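Local coordinates for cytochrome P450 (Rhodococcus erythropolis, PDB 3WEC), which probably hydroxylates the quinoline nitrogen of an aurachin RE precursor, acting as a heme-dependent monooxygenase, at residues D187-I192 against Y393-G398; N180-V185 against A202-S207. All coordinates share one frame; numbering follows the deposited sequence.

The two contacts follow each other along the F-G region of this P450. Helix 172-182 carries the first half of contact 2. The chain then runs straight on into 187-192 of contact 1, and helix 194-216 returns to complete contact 2. Contact 1 ties the connection to a distant loop, 393-398, whereas contact 2 pairs the two flanking helices with each other. The centres of the contacts are about 16 Å apart. Contact 1 lines the substrate pocket and touches the bound quinolone's side chain. Contact 2 lies further out, the side chain of Val185 being about 10 Å from the ligand and that of Val182 about 12 Å from the heme.

Contact 1 (D187-I192 against Y393-G398); sequences DINFAI and YKPGMG. With AUI (3-[(2E,6E,9R)-9-hydroxy-3,7,11-trimethyldodeca-2,6,10-trien-1-yl]-2-methylquinolin-4(1H)-one), chain C.
This contact forms part of the substrate pocket, where the loop between helices 172-182 and 194-216 (F and G) meets the loop between strands 384-387 and 407-410. Asp187 reaches across with its carboxylate. Asp187 OD1 accepts a nearly straight bond from Gly398 N at 2.8 Å, on its syn side and 17° out of the carboxylate plane. Met397 N gives the same oxygen a second, weak bond. The stronger bond of Met397 N goes to Ile188 O, at 2.9 Å. The donor nitrogen lies nearly in line with the C=O, but the bond is bent at the hydrogen (134°). The Asp187 CG is anti to the backbone N (chi1 -157°), which swings the carboxylate over to these amides. OD2 takes the backbone N of Leu399 and a water, and that water also donates to Pro395 O at 2.7 Å.

Gly396 passes close by, its CA 3.5 Å from Asp187 OD2. The CA also makes a CH...O contact with Ile188 O.

On the apolar side, the side chains of Ile188 and Met397 cross at a slant, with Ile188 CG2 4.1 Å from Met397 SD. Both also touch the ligand. Met397 CE lies 3.7 Å from AUI C27, and Ile188 CD1 lies near C20. Gly398 CA is 3.4 Å from AUI C17, so its bare backbone forms the pocket wall there. Phe74, Leu77 and Phe88 also pack on Ile188.

Asp187 is buried, and its carboxylate accepts from backbone N-H groups and a water. These donors would probably stabilise its negative charge beside a greasy substrate chain.

Contact 2 (N180-V185 against A202-S207); sequences NLVAGV and AAIEES
Ala203 is the first residue of 202-207 to touch 180-185, where the G helix, 194-216, lies against the end of the F helix, 172-182. Ala203 CB points at the other helix and meets Leu181 CB at 3.5 Å. Leu181 CG is a little further off. Val182 CG1 lies over the backbone of Ala203, 4.0 Å from its O, and reaches on to the next residue.

Ile204 extends along this face. Ile204 CG1 sits 4.1 Å from Val182 CG1. With Ile204 CG1 anti to its carbonyl carbon (chi1 -67°), CD1 continues from there to Val185. Ile204 and Val185 meet tip to tip, Ile204 CD1 to Val185 CG2 at 3.9 Å. Pro87 touches both Val185 and Ile204.

Ser207 closes the segment one turn after Ala203. Ser207 OG donates to Ala203 O at 2.7 Å, in the carbonyl plane. That oxygen also accepts the helical bond from Ser207 N. The hydroxyl is therefore paired within its own helix, and Leu248 of helix 240-271 lies against the Ser207 side chain.

Mostly aliphatic carbons meet here, with Val182 CG1 also resting on the Ala203 carbonyl. Apolar packing, rather than polar bonds, joins the two segments.

Contact 1 (D187-I192 against Y393-G398)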
loop_
_atom_site.group_PDB
_atom_site.type_symbol
_atom_site.label_atom_id
_atom_site.label_comp_id
_atom_site.label_asym_id
_atom_site.label_seq_id
_atom_site.Cartn_x
_atom_site.Cartn_y
_atom_site.Cartn_z
ATOM N N ASP A 187 7.637 -4.142 -0.458
ATOM C CA ASP A 187 8.144 -3.829 -1.773
ATOM C C ASP A 187 9.340 -4.727 -2.085
ATOM O O ASP A 187 9.949 -5.327 -1.176
ATOM C CB ASP A 187 8.445 -2.317 -1.858
ATOM C CG ASP A 187 8.457 -1.757 -3.305
ATOM O OD1 ASP A 187 8.430 -2.498 -4.319
ATOM O OD2 ASP A 187 8.567 -0.523 -3.434
ATOM N N ILE A 188 9.662 -4.847 -3.370
ATOM C CA ILE A 188 10.880 -5.520 -3.775
ATOM C C ILE A 188 11.995 -4.482 -3.872
ATOM O O ILE A 188 11.827 -3.462 -4.533
ATOM C CB ILE A 188 10.715 -6.252 -5.134
ATOM C CG1 ILE A 188 9.385 -7.029 -5.173
ATOM C CG2 ILE A 188 11.949 -7.123 -5.425
ATOM C CD1 ILE A 188 9.273 -8.034 -6.312
ATOM N N ASN A 189 13.143 -4.768 -3.252
ATOM C CA ASN A 189 14.308 -3.887 -3.297
ATOM C C ASN A 189 15.575 -4.706 -3.193
ATOM O O ASN A 189 15.847 -5.272 -2.127
ATOM C CB ASN A 189 14.292 -2.896 -2.139
ATOM C CG ASN A 189 15.193 -1.681 -2.383
ATOM O OD1 ASN A 189 14.703 -0.580 -2.555
ATOM N ND2 ASN A 189 16.505 -1.880 -2.398
ATOM N N PHE A 190 16.339 -4.753 -4.286
ATOM C CA PHE A 190 17.602 -5.453 -4.349
ATOM C C PHE A 190 18.744 -4.523 -3.992
ATOM O O PHE A 190 19.900 -4.767 -4.355
ATOM C CB PHE A 190 17.835 -5.947 -5.767
ATOM C CG PHE A 190 16.960 -7.070 -6.166
ATOM C CD1 PHE A 190 17.373 -8.374 -5.989
ATOM C CD2 PHE A 190 15.717 -6.823 -6.739
ATOM C CE1 PHE A 190 16.552 -9.430 -6.358
ATOM C CE2 PHE A 190 14.890 -7.871 -7.113
ATOM C CZ PHE A 190 15.303 -9.177 -6.920
ATOM N N ALA A 191 18.440 -3.422 -3.326
ATOM C CA ALA A 191 19.532 -2.561 -2.837
ATOM C C ALA A 191 19.473 -2.598 -1.311
ATOM O O ALA A 191 19.243 -1.562 -0.651
ATOM C CB ALA A 191 19.417 -1.128 -3.380
ATOM N N ILE A 192 19.659 -3.816 -0.784
ATOM C CA ILE A 192 19.487 -4.137 0.637
ATOM C C ILE A 192 20.632 -5.054 1.068
ATOM O O ILE A 192 20.714 -6.183 0.614
ATOM C CB ILE A 192 18.070 -4.716 0.960
ATOM C CG1 ILE A 192 17.944 -5.083 2.428
ATOM C CG2 ILE A 192 17.738 -5.941 0.116
ATOM C CD1 ILE A 192 16.692 -5.871 2.732
ATOM N N TYR A 393 13.164 10.116 -2.861
ATOM C CA TYR A 393 12.203 9.043 -2.756
ATOM C C TYR A 393 12.827 7.741 -2.266
ATOM O O TYR A 393 13.981 7.471 -2.544
ATOM C CB TYR A 393 11.522 8.841 -4.109
ATOM C CG TYR A 393 10.572 9.949 -4.397
ATOM C CD1 TYR A 393 9.241 9.851 -3.997
ATOM C CD2 TYR A 393 10.981 11.110 -5.058
ATOM C CE1 TYR A 393 8.347 10.882 -4.239
ATOM C CE2 TYR A 393 10.082 12.145 -5.311
ATOM C CZ TYR A 393 8.762 12.020 -4.887
ATOM O OH TYR A 393 7.820 13.008 -5.104
ATOM N N LYS A 394 12.053 6.963 -1.507
ATOM C CA LYS A 394 12.460 5.638 -1.037
ATOM C C LYS A 394 12.840 4.730 -2.221
ATOM O O LYS A 394 12.322 4.891 -3.329
ATOM C CB LYS A 394 11.363 5.001 -0.171
ATOM C CG LYS A 394 11.457 5.361 1.315
ATOM C CD LYS A 394 10.233 4.964 2.148
ATOM C CE LYS A 394 10.694 4.838 3.614
ATOM N NZ LYS A 394 9.624 4.912 4.661
ATOM N N PRO A 395 13.805 3.820 -2.022
ATOM C CA PRO A 395 13.987 2.897 -3.137
ATOM C C PRO A 395 12.860 1.860 -3.207
ATOM O O PRO A 395 12.000 1.799 -2.306
ATOM C CB PRO A 395 15.357 2.266 -2.842
ATOM C CG PRO A 395 16.076 3.312 -2.016
ATOM C CD PRO A 395 14.972 3.842 -1.123
ATOM N N GLY A 396 12.825 1.102 -4.295
ATOM C CA GLY A 396 11.942 -0.039 -4.400
ATOM C C GLY A 396 11.265 -0.117 -5.743
ATOM O O GLY A 396 11.264 0.843 -6.490
ATOM N N MET A 397 10.661 -1.259 -6.039
ATOM C CA MET A 397 10.141 -1.520 -7.386
ATOM C C MET A 397 8.735 -0.988 -7.642
ATOM O O MET A 397 8.485 -0.435 -8.704
ATOM C CB MET A 397 10.217 -3.010 -7.724
ATOM C CG MET A 397 11.590 -3.441 -8.201
ATOM S SD MET A 397 11.612 -5.066 -9.006
ATOM C CE MET A 397 9.850 -5.262 -9.415
ATOM N N GLY A 398 7.815 -1.191 -6.706
ATOM C CA GLY A 398 6.412 -0.818 -6.924
ATOM C C GLY A 398 5.841 0.326 -6.072
ATOM O O GLY A 398 4.756 0.840 -6.348
HETATM O O13 AUI C . -0.318 -6.942 -3.941
HETATM C C1 AUI C . -0.446 -6.079 -3.042
HETATM C C4 AUI C . -0.796 -6.521 -1.679
HETATM C C5 AUI C . -0.957 -7.872 -1.389
HETATM C C6 AUI C . -1.269 -8.274 -0.091
HETATM C C7 AUI C . -1.386 -7.277 0.888
HETATM C C8 AUI C . -1.222 -5.911 0.645
HETATM C C9 AUI C . -0.913 -5.466 -0.631
HETATM N N10 AUI C . -0.709 -4.139 -0.897
HETATM C C3 AUI C . -0.404 -3.660 -2.121
HETATM C C11 AUI C . -0.199 -2.171 -2.351
HETATM C C2 AUI C . -0.254 -4.610 -3.274
HETATM C C12 AUI C . 0.110 -4.088 -4.638
HETATM C C14 AUI C . 1.541 -3.543 -4.587
HETATM C C15 AUI C . 2.746 -4.029 -4.186
HETATM C C26 AUI C . 3.016 -5.397 -3.590
HETATM C C16 AUI C . 3.882 -3.049 -4.339
HETATM C C17 AUI C . 5.016 -3.430 -5.289
HETATM C C18 AUI C . 5.047 -4.893 -5.634
HETATM C C19 AUI C . 5.751 -5.458 -6.640
HETATM C C27 AUI C . 6.680 -4.716 -7.568
HETATM C C20 AUI C . 5.642 -6.954 -6.798
HETATM C C21 AUI C . 4.453 -7.448 -7.631
HETATM O O28 AUI C . 4.403 -8.856 -7.437
HETATM C C22 AUI C . 3.083 -6.944 -7.227
HETATM C C23 AUI C . 2.128 -7.603 -6.514
HETATM C C24 AUI C . 0.846 -6.878 -6.295
HETATM C C25 AUI C . 2.203 -8.991 -5.895
HETATM O O HOH W 1 9.590 1.026 -1.450
#

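Contact 2 (N180-V185 against A202-S207)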
loop_
_atom_site.group_PDB
_atom_site.type_symbol
_atom_site.label_atom_id
_atom_site.label_comp_id
_atom_site.label_asym_id
_atom_site.label_seq_id
_atom_site.Cartn_x
_atom_site.Cartn_y
_atom_site.Cartn_z
ATOM N N ASN A 180 8.556 -1.449 12.159
ATOM C CA ASN A 180 9.571 -0.761 11.443
ATOM C C ASN A 180 10.440 -1.663 10.520
ATOM O O ASN A 180 10.673 -1.326 9.364
ATOM C CB ASN A 180 10.418 -0.084 12.514
ATOM C CG ASN A 180 11.385 0.858 11.939
ATOM O OD1 ASN A 180 11.061 2.045 11.738
ATOM N ND2 ASN A 180 12.595 0.372 11.674
ATOM N N LEU A 181 11.019 -2.751 11.057
ATOM C CA LEU A 181 11.744 -3.738 10.261
ATOM C C LEU A 181 10.818 -4.352 9.184
ATOM O O LEU A 181 11.229 -4.638 8.052
ATOM C CB LEU A 181 12.190 -4.858 11.172
ATOM C CG LEU A 181 13.476 -4.652 12.051
ATOM C CD1 LEU A 181 14.396 -3.663 11.393
ATOM C CD2 LEU A 181 13.127 -4.304 13.491
ATOM N N VAL A 182 9.580 -4.624 9.522
ATOM C CA VAL A 182 8.798 -5.322 8.478
ATOM C C VAL A 182 8.295 -4.416 7.372
ATOM O O VAL A 182 8.075 -4.919 6.286
ATOM C CB VAL A 182 7.673 -6.251 8.984
ATOM C CG1 VAL A 182 8.249 -7.439 9.755
ATOM C CG2 VAL A 182 6.641 -5.519 9.812
ATOM N N ALA A 183 8.144 -3.104 7.616
ATOM C CA ALA A 183 7.450 -2.198 6.639
ATOM C C ALA A 183 7.948 -2.349 5.219
ATOM O O ALA A 183 7.126 -2.340 4.352
ATOM C CB ALA A 183 7.485 -0.721 7.030
ATOM N N GLY A 184 9.264 -2.521 4.981
ATOM C CA GLY A 184 9.804 -2.584 3.576
ATOM C C GLY A 184 9.616 -3.940 2.852
ATOM O O GLY A 184 9.887 -4.106 1.637
ATOM N N VAL A 185 9.125 -4.910 3.600
ATOM C CA VAL A 185 8.811 -6.228 3.115
ATOM C C VAL A 185 7.560 -6.169 2.184
ATOM O O VAL A 185 7.201 -7.144 1.563
ATOM C CB VAL A 185 8.672 -7.115 4.391
ATOM C CG1 VAL A 185 7.576 -8.185 4.339
ATOM C CG2 VAL A 185 10.055 -7.621 4.845
ATOM N N ALA A 202 14.542 -11.841 10.865
ATOM C CA ALA A 202 14.270 -12.134 12.264
ATOM C C ALA A 202 12.914 -11.518 12.621
ATOM O O ALA A 202 12.142 -12.104 13.355
ATOM C CB ALA A 202 15.374 -11.641 13.178
ATOM N N ALA A 203 12.574 -10.379 12.036
ATOM C CA ALA A 203 11.421 -9.667 12.528
ATOM C C ALA A 203 10.115 -10.253 11.939
ATOM O O ALA A 203 9.027 -10.192 12.556
ATOM C CB ALA A 203 11.608 -8.187 12.251
ATOM N N ILE A 204 10.224 -10.854 10.761
ATOM C CA ILE A 204 9.138 -11.645 10.266
ATOM C C ILE A 204 8.896 -12.823 11.201
ATOM O O ILE A 204 7.728 -13.122 11.538
ATOM C CB ILE A 204 9.331 -12.090 8.783
ATOM C CG1 ILE A 204 9.283 -10.868 7.842
ATOM C CG2 ILE A 204 8.300 -13.164 8.363
ATOM C CD1 ILE A 204 9.921 -11.151 6.491
ATOM N N GLU A 205 9.972 -13.477 11.625
ATOM C CA GLU A 205 9.865 -14.701 12.436
ATOM C C GLU A 205 9.348 -14.406 13.848
ATOM O O GLU A 205 8.376 -15.044 14.298
ATOM C CB GLU A 205 11.204 -15.472 12.483
ATOM C CG GLU A 205 11.737 -15.909 11.113
ATOM C CD GLU A 205 12.982 -16.802 11.190
ATOM O OE1 GLU A 205 12.853 -18.007 10.846
ATOM O OE2 GLU A 205 14.085 -16.329 11.598
ATOM N N GLU A 206 9.980 -13.424 14.510
ATOM C CA GLU A 206 9.604 -13.002 15.864
ATOM C C GLU A 206 8.179 -12.439 16.005
ATOM O O GLU A 206 7.594 -12.562 17.077
ATOM C CB GLU A 206 10.625 -12.015 16.445
ATOM C CG GLU A 206 12.061 -12.526 16.376
ATOM C CD GLU A 206 13.121 -11.544 16.889
ATOM O OE1 GLU A 206 12.788 -10.416 17.286
ATOM O OE2 GLU A 206 14.312 -11.913 16.901
ATOM N N SER A 207 7.624 -11.830 14.950
ATOM C CA SER A 207 6.308 -11.209 15.035
ATOM C C SER A 207 5.220 -12.243 14.699
ATOM O O SER A 207 4.086 -12.193 15.208
ATOM C CB SER A 207 6.200 -9.969 14.109
ATOM O OG SER A 207 6.368 -10.335 12.756
#